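Local coordinates for probable LRR receptor-like serine/threonine-protein kinase At4g26540 (Arabidopsis thaliana, PDB 5HZ0) that perceives root meristem growth factor (RGF) peptide hormones at the cell surface, as one of several receptors for the peptides that maintain the root stem cell niche, at residues N119-E124 against G141-L146; L467-K472 against I489-E494. The protein carries 5 engineered substitutions. One frame throughout, in Å; residues are numbered along the deposited sequence.

Both contacts join consecutive turns of the extracellular leucine-rich-repeat solenoid, but at different points of the coil. In contact 1 the chain has just left strands 113-115 and 137-139; in contact 2 it is about to enter strands 473-475 and 497-499. Each is partly buried: the leucines are buried, except Leu491, and the lysines exposed. Contact 1 is held by weak hydrogen bonds through backbone groups and an asparagine amide, and includes glycines of a peptide-recognition motif. Contact 2 has no hydrogen bond across it and relies on leucine packing and the aliphatic parts of charged side chains. The centres of contact 1 and contact 2 are about 54 Å apart, on opposite sides of the chain's centre.

Contact 1 of 2, residues N119-E124 against G141-L146; sequences NKLSGE and GGNKNL
Leu121 N donates to Asn143 OD1, a weak, bent hydrogen bond of 3.0 Å with 133° at the hydrogen. The Asn143 amide works in both directions, for its ND2 is hydrogen-bonded to the backbone O of Ala140. With CG anti to the carbonyl carbon (chi1 -65°), the amide runs alongside Leu121, pointing the same way, and Leu121 CB lies 3.7 Å from Asn143 CG. Asparagine suits this place because a short, planar group can accept from one turn of the coil and donate within its own. Replacing Asn143 by alanine removes the amide, which would probably leave Leu121 N and Ala140 O without these partners and open a gap beside the leucine.

Next to this, Asn119 N makes a weak bond to Gly142 O at 3.2 Å. Gly142 takes a positive phi, a conformation that suits glycine. Farther along, the type I turn from Asn143 to Leu146 presents Asn145 O to the other turn of the coil: Gly123 N reaches it weakly at 3.5 Å, and Ser122 CA makes a CH...O contact with it at 3.4 Å. At Gly123 a side chain would collide with the preceding carbonyl. Leu146 extends CD2 to 4.3 Å from Leu121 CB, giving the pair an apolar side.

Asn119 is the preceding repeat's counterpart of Asn143, and its OD1 makes a weak bond to Asn95 N. Gly141 N binds a modified side chain of the bound peptide. Beyond the short, weakly bonded parallel strands 122-123 and 145-147, Leu146 and Glu124 both lean on Leu170 of strand 169-172, in the next turn of the solenoid.

Contact 2 of 2, residues L467-K472 against I489-E494; sequences LPKSLK and IGLLTE
Leu492 pushes its CD2 methyl against the bend at Pro468-Lys469, 3.6 Å from Pro468 O and 3.8 Å from Lys469 CA. Its CG stands beside its own backbone N (chi1 -34°), which brings this branch to the turn. The same methyl lies 4.5 Å from Leu467 CB, so one branch of the leucine meets both backbone and side chain of the opposite segment. A branched apolar residue fits here, since Leu467 and Leu492 also both touch Ile474 of strand 473-475.

At the surface, Lys469 lies across Leu491. Its chain is extended beyond CG, with CD 4.1 Å from Leu491 O and NZ 4.2 Å from Leu491 CD1. Lysine is apt at this exposed spot because its long aliphatic stem can cover a neighbour while the ammonium stays at the surface.

Glu494 is folded instead: a bend at chi2 (-71°) turns the carboxylate away from the line of CB and CG, which rest on backbone oxygens, CG lying 3.7 Å from Lys469 O. Lys472 NZ is 4.4 Å from Glu494 OE1, too far for a salt bridge, and also makes a long, weak ion pair with Glu449. Any attraction to Glu494 is thus probably loose.

Ser470 OG hydrogen-bonds Leu448 O and Glu446 O, linking the type I turn of Pro468 to Leu471 to the preceding coil. Here that turn packs against a 3-10 segment and the loop after it, just ahead of the parallel strands, with Leu467, Leu471 and Leu492 buried, as in the leucine-rich-repeat solenoid.

Contact 1 of 2, residues N119-E124 against G141-L146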
ATOM      1  N   ASN A 119     -12.734   4.373 -23.516  1.00 23.03           N
ATOM      2  CA  ASN A 119     -13.577   3.642 -24.445  1.00 21.76           C
ATOM      3  C   ASN A 119     -13.164   2.183 -24.523  1.00 20.97           C
ATOM      4  O   ASN A 119     -12.394   1.695 -23.700  1.00 21.63           O
ATOM      5  CB  ASN A 119     -13.552   4.282 -25.830  1.00 21.74           C
ATOM      6  CG  ASN A 119     -14.515   5.425 -25.953  1.00 26.83           C
ATOM      7  OD1 ASN A 119     -15.648   5.333 -25.502  1.00 28.53           O
ATOM      8  ND2 ASN A 119     -14.068   6.526 -26.556  1.00 28.62           N
ATOM      9  N   LYS A 120     -13.753   1.470 -25.471  1.00 24.62           N
ATOM     10  CA  LYS A 120     -13.327   0.113 -25.816  1.00 28.55           C
ATOM     11  C   LYS A 120     -12.433  -0.009 -27.059  1.00 31.41           C
ATOM     12  O   LYS A 120     -12.322  -1.094 -27.622  1.00 29.91           O
ATOM     13  CB  LYS A 120     -14.509  -0.842 -25.856  1.00 24.96           C
ATOM     14  CG  LYS A 120     -14.995  -1.215 -24.472  1.00 26.18           C
ATOM     15  CD  LYS A 120     -16.359  -1.854 -24.570  1.00 34.30           C
ATOM     16  CE  LYS A 120     -16.499  -3.042 -23.639  1.00 36.55           C
ATOM     17  NZ  LYS A 120     -17.797  -3.734 -23.907  1.00 36.89           N
ATOM     18  N   LEU A 121     -11.906   1.114 -27.549  1.00 32.96           N
ATOM     19  CA  LEU A 121     -11.117   1.148 -28.793  1.00 31.23           C
ATOM     20  C   LEU A 121      -9.923   0.184 -28.834  1.00 34.19           C
ATOM     21  O   LEU A 121      -9.309  -0.115 -27.809  1.00 35.90           O
ATOM     22  CB  LEU A 121     -10.605   2.567 -29.076  1.00 23.70           C
ATOM     23  CG  LEU A 121     -11.619   3.703 -29.150  1.00 23.49           C
ATOM     24  CD1 LEU A 121     -10.894   5.032 -29.386  1.00 20.75           C
ATOM     25  CD2 LEU A 121     -12.664   3.443 -30.233  1.00 19.88           C
ATOM     26  N   SER A 122      -9.609  -0.298 -30.035  1.00 18.30           N
ATOM     27  CA  SER A 122      -8.500  -1.228 -30.237  1.00 23.89           C
ATOM     28  C   SER A 122      -7.654  -0.810 -31.436  1.00 24.59           C
ATOM     29  O   SER A 122      -7.867   0.259 -32.010  1.00 29.33           O
ATOM     30  CB  SER A 122      -9.019  -2.665 -30.412  1.00 18.53           C
ATOM     31  OG  SER A 122     -10.171  -2.715 -31.250  1.00 19.73           O
ATOM     32  N   GLY A 123      -6.685  -1.643 -31.802  1.00 21.88           N
ATOM     33  CA  GLY A 123      -5.860  -1.384 -32.968  1.00 19.79           C
ATOM     34  C   GLY A 123      -4.663  -0.507 -32.684  1.00 21.82           C
ATOM     35  O   GLY A 123      -4.255  -0.363 -31.537  1.00 27.28           O
ATOM     36  N   GLU A 124      -4.076   0.059 -33.732  1.00 25.03           N
ATOM     37  CA  GLU A 124      -2.969   0.982 -33.545  1.00 34.68           C
ATOM     38  C   GLU A 124      -3.440   2.433 -33.685  1.00 28.33           C
ATOM     39  O   GLU A 124      -4.602   2.702 -34.007  1.00 20.75           O
ATOM     40  CB  GLU A 124      -1.834   0.687 -34.540  1.00 49.22           C
ATOM     41  CG  GLU A 124      -0.430   0.654 -33.916  1.00 66.69           C
ATOM     42  CD  GLU A 124      -0.043   1.956 -33.185  1.00 81.45           C
ATOM     43  OE1 GLU A 124       0.208   1.935 -31.960  1.00 81.53           O
ATOM     44  OE2 GLU A 124       0.010   3.018 -33.836  1.00 88.24           O
ATOM     45  N   GLY A 141      -6.201   7.557 -23.735  1.00 15.21           N
ATOM     46  CA  GLY A 141      -5.995   6.603 -22.657  1.00 11.75           C
ATOM     47  C   GLY A 141      -7.241   5.896 -22.158  1.00 12.48           C
ATOM     48  O   GLY A 141      -8.359   6.233 -22.525  1.00 13.29           O
ATOM     49  N   GLY A 142      -7.059   4.886 -21.318  1.00 20.56           N
ATOM     50  CA  GLY A 142      -8.190   4.082 -20.879  1.00 12.93           C
ATOM     51  C   GLY A 142      -8.916   3.373 -22.017  1.00 19.70           C
ATOM     52  O   GLY A 142     -10.153   3.286 -22.019  1.00 14.78           O
ATOM     53  N   ASN A 143      -8.143   2.928 -23.012  1.00 21.31           N
ATOM     54  CA  ASN A 143      -8.570   1.902 -23.964  1.00 14.67           C
ATOM     55  C   ASN A 143      -7.586   0.740 -23.835  1.00 23.95           C
ATOM     56  O   ASN A 143      -6.445   0.847 -24.286  1.00 20.75           O
ATOM     57  CB  ASN A 143      -8.522   2.430 -25.395  1.00 15.10           C
ATOM     58  CG  ASN A 143      -9.517   3.546 -25.643  1.00 20.61           C
ATOM     59  OD1 ASN A 143     -10.701   3.295 -25.802  1.00 18.33           O
ATOM     60  ND2 ASN A 143      -9.034   4.791 -25.686  1.00 15.16           N
ATOM     61  N   LYS A 144      -8.023  -0.380 -23.259  1.00 25.91           N
ATOM     62  CA  LYS A 144      -7.076  -1.438 -22.894  1.00 18.29           C
ATOM     63  C   LYS A 144      -6.405  -2.079 -24.102  1.00 17.19           C
ATOM     64  O   LYS A 144      -5.232  -2.443 -24.042  1.00 15.86           O
ATOM     65  CB  LYS A 144      -7.709  -2.508 -21.990  1.00 18.83           C
ATOM     66  CG  LYS A 144      -6.656  -3.382 -21.302  1.00 24.92           C
ATOM     67  CD  LYS A 144      -7.257  -4.364 -20.301  1.00 33.21           C
ATOM     68  CE  LYS A 144      -8.235  -5.315 -20.975  1.00 41.40           C
ATOM     69  NZ  LYS A 144      -8.723  -6.415 -20.078  1.00 44.08           N
ATOM     70  N   ASN A 145      -7.142  -2.195 -25.200  1.00 14.95           N
ATOM     71  CA  ASN A 145      -6.601  -2.819 -26.399  1.00 15.19           C
ATOM     72  C   ASN A 145      -6.047  -1.913 -27.478  1.00 27.86           C
ATOM     73  O   ASN A 145      -5.722  -2.392 -28.561  1.00 25.24           O
ATOM     74  CB  ASN A 145      -7.595  -3.811 -26.976  1.00 23.28           C
ATOM     75  CG  ASN A 145      -7.825  -4.958 -26.043  1.00 20.87           C
ATOM     76  OD1 ASN A 145      -6.868  -5.587 -25.585  1.00 15.58           O
ATOM     77  ND2 ASN A 145      -9.081  -5.205 -25.701  1.00 17.03           N
ATOM     78  N   LEU A 146      -5.986  -0.610 -27.218  1.00 25.64           N
ATOM     79  CA  LEU A 146      -5.229   0.272 -28.096  1.00 24.50           C
ATOM     80  C   LEU A 146      -3.788  -0.208 -27.976  1.00 20.23           C
ATOM     81  O   LEU A 146      -3.233  -0.240 -26.877  1.00 23.35           O
ATOM     82  CB  LEU A 146      -5.365   1.725 -27.636  1.00 34.22           C
ATOM     83  CG  LEU A 146      -5.306   2.818 -28.702  1.00 37.63           C
ATOM     84  CD1 LEU A 146      -3.907   2.923 -29.283  1.00 40.95           C
ATOM     85  CD2 LEU A 146      -6.324   2.536 -29.797  1.00 36.03           C
TER

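Contact 2 of 2, residues L467-K472 against I489-E494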
ATOM      1  N   LEU A 467      -4.543  -3.949  32.149  1.00 35.23           N
ATOM      2  CA  LEU A 467      -4.696  -3.918  30.691  1.00 27.51           C
ATOM      3  C   LEU A 467      -5.995  -3.275  30.185  1.00 20.14           C
ATOM      4  O   LEU A 467      -7.052  -3.459  30.774  1.00 16.42           O
ATOM      5  CB  LEU A 467      -4.535  -5.331  30.120  1.00 26.33           C
ATOM      6  CG  LEU A 467      -3.131  -5.943  30.259  1.00 25.05           C
ATOM      7  CD1 LEU A 467      -3.064  -7.376  29.719  1.00 18.69           C
ATOM      8  CD2 LEU A 467      -2.070  -5.056  29.597  1.00 20.81           C
ATOM      9  N   PRO A 468      -5.911  -2.510  29.083  1.00 17.28           N
ATOM     10  CA  PRO A 468      -7.101  -1.862  28.514  1.00 16.00           C
ATOM     11  C   PRO A 468      -8.048  -2.838  27.846  1.00 19.28           C
ATOM     12  O   PRO A 468      -7.603  -3.756  27.159  1.00 26.13           O
ATOM     13  CB  PRO A 468      -6.524  -0.886  27.481  1.00 10.96           C
ATOM     14  CG  PRO A 468      -5.153  -1.343  27.223  1.00  8.84           C
ATOM     15  CD  PRO A 468      -4.670  -2.006  28.478  1.00 15.10           C
ATOM     16  N   LYS A 469      -9.346  -2.608  28.002  1.00 17.13           N
ATOM     17  CA  LYS A 469     -10.354  -3.590  27.612  1.00 18.00           C
ATOM     18  C   LYS A 469     -10.649  -3.580  26.112  1.00 15.51           C
ATOM     19  O   LYS A 469     -11.464  -4.358  25.615  1.00 18.29           O
ATOM     20  CB  LYS A 469     -11.634  -3.363  28.416  1.00 16.67           C
ATOM     21  CG  LYS A 469     -11.431  -3.447  29.928  1.00 19.28           C
ATOM     22  CD  LYS A 469     -12.773  -3.514  30.642  1.00 28.96           C
ATOM     23  CE  LYS A 469     -12.638  -3.350  32.149  1.00 33.07           C
ATOM     24  NZ  LYS A 469     -13.953  -3.567  32.825  1.00 37.38           N
ATOM     25  N   SER A 470      -9.975  -2.693  25.394  1.00 14.86           N
ATOM     26  CA  SER A 470     -10.121  -2.605  23.948  1.00 13.59           C
ATOM     27  C   SER A 470      -9.165  -3.532  23.208  1.00 10.09           C
ATOM     28  O   SER A 470      -9.217  -3.607  21.978  1.00  9.77           O
ATOM     29  CB  SER A 470      -9.878  -1.167  23.489  1.00 13.07           C
ATOM     30  OG  SER A 470      -8.579  -0.741  23.870  1.00 12.06           O
ATOM     31  N   LEU A 471      -8.298  -4.218  23.962  1.00 13.82           N
ATOM     32  CA  LEU A 471      -7.300  -5.149  23.404  1.00 17.89           C
ATOM     33  C   LEU A 471      -7.872  -6.282  22.545  1.00 15.48           C
ATOM     34  O   LEU A 471      -8.855  -6.930  22.883  1.00 17.24           O
ATOM     35  CB  LEU A 471      -6.355  -5.698  24.491  1.00  8.53           C
ATOM     36  CG  LEU A 471      -5.166  -4.744  24.728  1.00  8.24           C
ATOM     37  CD1 LEU A 471      -4.385  -5.025  26.002  1.00  7.69           C
ATOM     38  CD2 LEU A 471      -4.243  -4.731  23.506  1.00  7.09           C
ATOM     39  N   LYS A 472      -7.238  -6.468  21.402  1.00  8.61           N
ATOM     40  CA  LYS A 472      -7.590  -7.488  20.444  1.00 21.31           C
ATOM     41  C   LYS A 472      -6.482  -8.543  20.469  1.00 23.74           C
ATOM     42  O   LYS A 472      -6.749  -9.758  20.605  1.00 20.41           O
ATOM     43  CB  LYS A 472      -7.773  -6.895  19.048  1.00 18.87           C
ATOM     44  CG  LYS A 472      -9.085  -6.125  18.839  1.00 15.60           C
ATOM     45  CD  LYS A 472      -9.403  -6.041  17.344  1.00 17.96           C
ATOM     46  CE  LYS A 472     -10.319  -4.878  17.010  1.00 21.62           C
ATOM     47  NZ  LYS A 472     -11.679  -5.085  17.572  1.00 30.16           N
ATOM     48  N   ILE A 489      -8.798 -11.493  33.432  1.00 21.29           N
ATOM     49  CA  ILE A 489      -8.545 -11.734  32.024  1.00 20.28           C
ATOM     50  C   ILE A 489      -9.894 -11.862  31.310  1.00 28.34           C
ATOM     51  O   ILE A 489     -10.016 -11.561  30.125  1.00 25.03           O
ATOM     52  CB  ILE A 489      -7.669 -13.004  31.819  1.00 22.87           C
ATOM     53  CG1 ILE A 489      -7.036 -13.019  30.420  1.00 20.23           C
ATOM     54  CG2 ILE A 489      -8.467 -14.280  32.108  1.00 20.85           C
ATOM     55  CD1 ILE A 489      -7.893 -13.662  29.355  1.00 22.01           C
ATOM     56  N   GLY A 490     -10.918 -12.285  32.049  1.00 35.98           N
ATOM     57  CA  GLY A 490     -12.256 -12.387  31.500  1.00 37.43           C
ATOM     58  C   GLY A 490     -12.889 -11.041  31.183  1.00 33.67           C
ATOM     59  O   GLY A 490     -13.994 -10.985  30.660  1.00 38.07           O
ATOM     60  N   LEU A 491     -12.200  -9.953  31.505  1.00 30.91           N
ATOM     61  CA  LEU A 491     -12.714  -8.619  31.203  1.00 34.05           C
ATOM     62  C   LEU A 491     -12.427  -8.174  29.781  1.00 34.66           C
ATOM     63  O   LEU A 491     -13.125  -7.309  29.257  1.00 35.88           O
ATOM     64  CB  LEU A 491     -12.200  -7.577  32.203  1.00 34.54           C
ATOM     65  CG  LEU A 491     -12.655  -7.886  33.630  1.00 36.01           C
ATOM     66  CD1 LEU A 491     -12.164  -6.843  34.642  1.00 35.80           C
ATOM     67  CD2 LEU A 491     -14.175  -8.031  33.652  1.00 34.61           C
ATOM     68  N   LEU A 492     -11.433  -8.771  29.131  1.00 32.46           N
ATOM     69  CA  LEU A 492     -11.165  -8.355  27.765  1.00 25.50           C
ATOM     70  C   LEU A 492     -11.987  -9.247  26.848  1.00 22.59           C
ATOM     71  O   LEU A 492     -11.620 -10.380  26.577  1.00 27.46           O
ATOM     72  CB  LEU A 492      -9.679  -8.488  27.445  1.00 17.68           C
ATOM     73  CG  LEU A 492      -8.698  -8.206  28.588  1.00 18.86           C
ATOM     74  CD1 LEU A 492      -7.317  -8.754  28.253  1.00 18.25           C
ATOM     75  CD2 LEU A 492      -8.603  -6.726  28.896  1.00 16.90           C
ATOM     76  N   THR A 493     -13.074  -8.680  26.332  1.00 20.22           N
ATOM     77  CA  THR A 493     -14.059  -9.391  25.525  1.00 18.86           C
ATOM     78  C   THR A 493     -13.838  -9.161  24.042  1.00 19.85           C
ATOM     79  O   THR A 493     -14.581  -9.673  23.201  1.00 18.83           O
ATOM     80  CB  THR A 493     -15.485  -8.925  25.875  1.00 28.92           C
ATOM     81  OG1 THR A 493     -15.649  -7.543  25.517  1.00 24.19           O
ATOM     82  CG2 THR A 493     -15.752  -9.102  27.371  1.00 30.06           C
ATOM     83  N   GLU A 494     -12.837  -8.349  23.722  1.00 24.60           N
ATOM     84  CA  GLU A 494     -12.465  -8.103  22.337  1.00 25.62           C
ATOM     85  C   GLU A 494     -11.280  -8.969  21.944  1.00 19.35           C
ATOM     86  O   GLU A 494     -10.863  -8.971  20.792  1.00 20.76           O
ATOM     87  CB  GLU A 494     -12.104  -6.628  22.153  1.00 31.01           C
ATOM     88  CG  GLU A 494     -13.166  -5.674  22.650  1.00 40.78           C
ATOM     89  CD  GLU A 494     -14.395  -5.665  21.765  1.00 51.24           C
ATOM     90  OE1 GLU A 494     -14.526  -4.707  20.970  1.00 60.23           O
ATOM     91  OE2 GLU A 494     -15.225  -6.602  21.862  1.00 46.46           O
TER